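Local coordinates for protein YrdA (Escherichia coli, PDB 3TIO) that is a trimeric, zinc-binding homologue of the gamma-class carbonic anhydrases whose own reaction remains uncertain, at residues S63-T68 / L80-D85; R102-M107 / A158-S163. The protein carries 1 engineered substitution. All coordinates share one frame; numbering follows the deposited sequence.

Contact 1. Residues S63-T68 / L80-D85. With ZN (zinc ion), chain G.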
loop_
_atom_site.group_PDB
_atom_site.type_symbol
_atom_site.label_atom_id
_atom_site.label_comp_id
_atom_site.label_asym_id
_atom_site.label_seq_id
_atom_site.Cartn_x
_atom_site.Cartn_y
_atom_site.Cartn_z
ATOM N N SER A 63 -3.917 5.283 2.704
ATOM C CA SER A 63 -5.007 5.075 1.763
ATOM C C SER A 63 -4.707 5.779 0.444
ATOM O O SER A 63 -3.919 6.724 0.406
ATOM C CB SER A 63 -6.321 5.595 2.347
ATOM O OG SER A 63 -6.748 4.778 3.423
ATOM N N MET A 64 -5.334 5.310 -0.629
ATOM C CA MET A 64 -5.151 5.879 -1.960
ATOM C C MET A 64 -6.549 6.049 -2.535
ATOM O O MET A 64 -7.279 5.072 -2.719
ATOM C CB MET A 64 -4.320 4.922 -2.824
ATOM C CG MET A 64 -3.593 5.567 -4.004
ATOM S SD MET A 64 -4.674 6.102 -5.343
ATOM C CE MET A 64 -4.553 7.884 -5.214
ATOM N N LEU A 65 -6.917 7.299 -2.790
ATOM C CA LEU A 65 -8.234 7.633 -3.318
ATOM C C LEU A 65 -8.136 8.248 -4.700
ATOM O O LEU A 65 -7.461 9.259 -4.885
ATOM C CB LEU A 65 -8.942 8.621 -2.384
ATOM C CG LEU A 65 -9.626 8.092 -1.120
ATOM C CD1 LEU A 65 -8.637 7.319 -0.259
ATOM C CD2 LEU A 65 -10.206 9.262 -0.345
ATOM N N HIS A 66 -8.807 7.641 -5.669
ATOM C CA HIS A 66 -8.798 8.179 -7.016
ATOM C C HIS A 66 -10.178 8.046 -7.635
ATOM O O HIS A 66 -11.060 7.363 -7.103
ATOM C CB HIS A 66 -7.763 7.474 -7.897
ATOM C CG HIS A 66 -7.394 8.250 -9.125
ATOM N ND1 HIS A 66 -7.012 7.649 -10.303
ATOM C CD2 HIS A 66 -7.345 9.584 -9.353
ATOM C CE1 HIS A 66 -6.747 8.577 -11.206
ATOM N NE2 HIS A 66 -6.942 9.761 -10.654
ATOM N N VAL A 67 -10.350 8.717 -8.766
ATOM C CA VAL A 67 -11.608 8.726 -9.494
ATOM C C VAL A 67 -11.547 7.770 -10.678
ATOM O O VAL A 67 -10.479 7.269 -11.031
ATOM C CB VAL A 67 -11.904 10.142 -10.014
ATOM C CG1 VAL A 67 -12.057 11.101 -8.845
ATOM C CG2 VAL A 67 -10.772 10.605 -10.917
ATOM N N THR A 68 -12.701 7.512 -11.285
ATOM C CA THR A 68 -12.757 6.634 -12.442
ATOM C C THR A 68 -12.087 7.369 -13.598
ATOM O O THR A 68 -12.362 8.546 -13.841
ATOM C CB THR A 68 -14.216 6.295 -12.811
ATOM O OG1 THR A 68 -14.789 5.483 -11.778
ATOM C CG2 THR A 68 -14.278 5.539 -14.128
ATOM N N LEU A 80 -15.515 10.126 -7.074
ATOM C CA LEU A 80 -15.410 9.257 -5.915
ATOM C C LEU A 80 -16.207 10.038 -4.877
ATOM O O LEU A 80 -15.876 11.184 -4.562
ATOM C CB LEU A 80 -13.953 9.102 -5.467
ATOM C CG LEU A 80 -13.752 8.518 -4.063
ATOM C CD1 LEU A 80 -14.400 7.144 -3.961
ATOM C CD2 LEU A 80 -12.263 8.434 -3.759
ATOM N N THR A 81 -17.272 9.434 -4.370
ATOM C CA THR A 81 -18.121 10.103 -3.402
ATOM C C THR A 81 -18.183 9.300 -2.114
ATOM O O THR A 81 -18.474 8.105 -2.131
ATOM C CB THR A 81 -19.546 10.277 -3.964
ATOM O OG1 THR A 81 -19.477 10.917 -5.247
ATOM C CG2 THR A 81 -20.394 11.124 -3.026
ATOM N N ILE A 82 -17.896 9.966 -1.001
ATOM C CA ILE A 82 -17.915 9.335 0.312
ATOM C C ILE A 82 -18.812 10.158 1.230
ATOM O O ILE A 82 -18.695 11.385 1.279
ATOM C CB ILE A 82 -16.492 9.275 0.916
ATOM C CG1 ILE A 82 -15.543 8.569 -0.058
ATOM C CG2 ILE A 82 -16.530 8.567 2.262
ATOM C CD1 ILE A 82 -14.077 8.643 0.340
ATOM N N GLY A 83 -19.700 9.478 1.952
ATOM C CA GLY A 83 -20.619 10.155 2.852
ATOM C C GLY A 83 -20.039 10.671 4.156
ATOM O O GLY A 83 -18.831 10.886 4.276
ATOM N N GLU A 84 -20.915 10.872 5.139
ATOM C CA GLU A 84 -20.512 11.379 6.449
ATOM C C GLU A 84 -20.315 10.251 7.459
ATOM O O GLU A 84 -20.889 9.172 7.321
ATOM C CB GLU A 84 -21.571 12.342 6.995
ATOM C CG GLU A 84 -22.037 13.405 6.016
ATOM C CD GLU A 84 -22.972 14.410 6.662
ATOM O OE1 GLU A 84 -23.823 13.993 7.475
ATOM O OE2 GLU A 84 -22.860 15.616 6.351
ATOM N N ASP A 85 -19.510 10.521 8.483
ATOM C CA ASP A 85 -19.237 9.548 9.536
ATOM C C ASP A 85 -18.720 8.224 8.974
ATOM O O ASP A 85 -19.059 7.146 9.468
ATOM C CB ASP A 85 -20.501 9.305 10.365
ATOM C CG ASP A 85 -20.976 10.552 11.083
ATOM O OD1 ASP A 85 -22.187 10.851 11.019
ATOM O OD2 ASP A 85 -20.140 11.233 11.713
HETATM ZN ZN ZN G . -7.021 5.637 -10.798
#

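Contact 2. Residues R102-M107 / A158-S163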
loop_
_atom_site.group_PDB
_atom_site.type_symbol
_atom_site.label_atom_id
_atom_site.label_comp_id
_atom_site.label_asym_id
_atom_site.label_seq_id
_atom_site.Cartn_x
_atom_site.Cartn_y
_atom_site.Cartn_z
ATOM N N ARG A 102 -21.995 6.447 7.576
ATOM C CA ARG A 102 -21.731 5.472 8.628
ATOM C C ARG A 102 -21.317 4.119 8.062
ATOM O O ARG A 102 -21.999 3.111 8.251
ATOM C CB ARG A 102 -22.967 5.318 9.519
ATOM C CG ARG A 102 -23.439 6.632 10.139
ATOM C CD ARG A 102 -24.681 6.423 10.999
ATOM N NE ARG A 102 -25.783 5.865 10.224
ATOM C CZ ARG A 102 -26.498 6.546 9.334
ATOM N NH1 ARG A 102 -26.236 7.826 9.106
ATOM N NH2 ARG A 102 -27.459 5.941 8.651
ATOM N N VAL A 103 -20.198 4.120 7.350
ATOM C CA VAL A 103 -19.649 2.909 6.755
ATOM C C VAL A 103 -18.227 2.743 7.261
ATOM O O VAL A 103 -17.494 3.717 7.395
ATOM C CB VAL A 103 -19.601 3.003 5.212
ATOM C CG1 VAL A 103 -18.865 1.792 4.630
ATOM C CG2 VAL A 103 -21.012 3.080 4.654
ATOM N N LEU A 104 -17.849 1.508 7.559
ATOM C CA LEU A 104 -16.492 1.234 8.004
ATOM C C LEU A 104 -15.859 0.345 6.943
ATOM O O LEU A 104 -16.346 -0.758 6.671
ATOM C CB LEU A 104 -16.491 0.530 9.366
ATOM C CG LEU A 104 -15.110 0.373 10.012
ATOM C CD1 LEU A 104 -15.251 0.281 11.526
ATOM C CD2 LEU A 104 -14.413 -0.859 9.453
ATOM N N VAL A 105 -14.800 0.846 6.316
ATOM C CA VAL A 105 -14.092 0.090 5.289
ATOM C C VAL A 105 -12.828 -0.475 5.932
ATOM O O VAL A 105 -11.895 0.267 6.236
ATOM C CB VAL A 105 -13.701 0.985 4.089
ATOM C CG1 VAL A 105 -13.087 0.125 2.990
ATOM C CG2 VAL A 105 -14.928 1.736 3.558
ATOM N N GLY A 106 -12.821 -1.790 6.140
ATOM C CA GLY A 106 -11.694 -2.467 6.768
ATOM C C GLY A 106 -10.351 -2.200 6.119
ATOM O O GLY A 106 -10.245 -2.150 4.896
ATOM N N MET A 107 -9.317 -2.060 6.944
ATOM C CA MET A 107 -7.980 -1.768 6.441
ATOM C C MET A 107 -7.521 -2.734 5.357
ATOM O O MET A 107 -7.808 -3.931 5.404
ATOM C CB MET A 107 -6.967 -1.736 7.596
ATOM C CG MET A 107 -6.753 -3.054 8.331
ATOM S SD MET A 107 -5.717 -2.828 9.807
ATOM C CE MET A 107 -6.967 -2.653 11.067
ATOM N N ALA A 158 -23.967 0.769 16.251
ATOM C CA ALA A 158 -23.628 1.863 17.150
ATOM C C ALA A 158 -22.122 2.104 17.062
ATOM O O ALA A 158 -21.651 3.237 17.167
ATOM C CB ALA A 158 -24.025 1.510 18.580
ATOM N N GLY A 159 -21.374 1.023 16.852
ATOM C CA GLY A 159 -19.929 1.115 16.750
ATOM C C GLY A 159 -19.450 1.918 15.557
ATOM O O GLY A 159 -18.379 2.525 15.601
ATOM N N LEU A 160 -20.235 1.919 14.483
ATOM C CA LEU A 160 -19.874 2.672 13.288
ATOM C C LEU A 160 -19.843 4.154 13.632
ATOM O O LEU A 160 -18.986 4.894 13.154
ATOM C CB LEU A 160 -20.884 2.419 12.166
ATOM C CG LEU A 160 -20.980 0.989 11.624
ATOM C CD1 LEU A 160 -22.126 0.890 10.631
ATOM C CD2 LEU A 160 -19.662 0.599 10.969
ATOM N N ARG A 161 -20.786 4.584 14.467
ATOM C CA ARG A 161 -20.854 5.977 14.887
ATOM C C ARG A 161 -19.682 6.307 15.805
ATOM O O ARG A 161 -19.021 7.330 15.635
ATOM C CB ARG A 161 -22.175 6.252 15.618
ATOM C CG ARG A 161 -23.403 6.311 14.715
ATOM C CD ARG A 161 -24.685 6.437 15.538
ATOM N NE ARG A 161 -25.876 6.603 14.707
ATOM C CZ ARG A 161 -26.219 7.736 14.102
ATOM N NH1 ARG A 161 -25.464 8.819 14.232
ATOM N NH2 ARG A 161 -27.319 7.789 13.363
ATOM N N TYR A 162 -19.423 5.434 16.776
ATOM C CA TYR A 162 -18.325 5.653 17.706
ATOM C C TYR A 162 -16.989 5.729 16.973
ATOM O O TYR A 162 -16.141 6.552 17.303
ATOM C CB TYR A 162 -18.282 4.538 18.759
ATOM C CG TYR A 162 -19.501 4.503 19.654
ATOM C CD1 TYR A 162 -19.938 5.652 20.314
ATOM C CD2 TYR A 162 -20.217 3.321 19.844
ATOM C CE1 TYR A 162 -21.061 5.627 21.140
ATOM C CE2 TYR A 162 -21.343 3.284 20.670
ATOM C CZ TYR A 162 -21.758 4.441 21.314
ATOM O OH TYR A 162 -22.869 4.411 22.127
ATOM N N SER A 163 -16.808 4.876 15.968
ATOM C CA SER A 163 -15.569 4.873 15.200
ATOM C C SER A 163 -15.308 6.247 14.589
ATOM O O SER A 163 -14.212 6.793 14.709
ATOM C CB SER A 163 -15.631 3.825 14.089
ATOM O OG SER A 163 -14.469 3.893 13.279
#

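Contact 1. Residues S63-T68 / L80-D85
Leu65 and Leu80 meet nearly at right angles inside the protein, CD2 of Leu80 pressing against CB of Leu65 at 3.6 Å and also reaching its CG. With CG anti to the backbone N (chi1 165°), Leu80 lays this methyl across the opposite backbone too, 3.7 Å from the carbonyl O of His66. Ile82, two residues on and on the same side of strand 80-82, extends CD1 to within 4.0 Å of Leu65 CD2 and likewise crosses that side chain about perpendicularly. Val67 completes the patch more loosely, its CG1 lying 4.4 Å from Leu80 CB.

Strands 64-66 and 80-82 belong to different faces of a left-handed beta-helix, and the turn from one face to the next sets their directions 120° apart. Their axes come no closer than 8.5 Å, too far for backbone hydrogen bonds, and contact is made by side chains turned into the interior, where Leu94 of the following coil touches Leu65, Leu80 and Ile82.

The side chain of His66 leaves strand 64-66 on the side away from 80-85, and its first torsion (chi1 -161°) then sets the imidazole so that ND1 binds zinc at 2.1 Å. His69, His95 and His90 of a second subunit supply the other three ligands, making this an intersubunit site, while Asp47 accepts a hydrogen bond from NE2 and thereby restricts rotation of the ring.

Contact 2. Residues R102-M107 / A158-S163
Arg102 lays its CD over the centre of the Arg161 guanidinium, 3.7 Å from Arg161 CZ. The two side chains run alongside each other in the same direction, and their guanidinium planes are only 9° from parallel. Arg102 bends at chi3 (-59°), whereas Arg161 stays extended from CG to NE, and its NH2 lies over one face of the Arg102 guanidinium, 4.0 Å from Arg102 NE. The pair sits at an exposed margin, and because Arg161 also touches a crystal neighbour its exact pose may owe something to crystal packing.

Next to this pair Leu160 points from the helix toward the strand and divides its two methyls between different partners. CD1 closes on the carbonyl O of Arg102 at 3.3 Å, an apolar group against a polar one, while CD2 rests on CB of Leu104 at 3.6 Å. Leu104 in turn sends CD1 to within 4.1 Å of Ser163 OG, about one helical turn further on. That hydroxyl is hydrogen-bonded to Thr87 OG1, on the neighbouring strand 87-88. The contact therefore applies the C-terminal helix to an outer face of the left-handed beta-helix, with strand 103-105 and its preceding turn as the receiving surface.

An alanine in place of Leu160 would take away both methyls and would probably leave a gap between the helix and Leu104, with Arg102 O losing its close cover.

No hydrogen bond crosses between the segments. The arginines meet by van der Waals contact of the Arg102 CD methylene with the Arg161 guanidinium face, and the salt bridge from Asp120 to Arg102 NE probably eases the approach of two like charges. The helix is probably held to this strand mainly by the apolar packing round Leu160.

From the N terminus, the chain first passes through 63-68, makes an excursion of 11 residues that includes the zinc ligand His69, and returns at 80-85, where contact 1 closes this short loop. Contact 2 comes afterwards in series: 102-107 is joined by 158-163 across 50 intervening residues, which contain the later coils of the beta-helix. The two loops neither nest nor cross. Contact 1 ties two faces together through the interior, and contact 2 fastens the terminal helix to the outside of the third face. Their centres lie about 15 Å apart, yet they touch where Arg102 N probably hydrogen-bonds Glu84 O at 3.0 Å, linking successive coils.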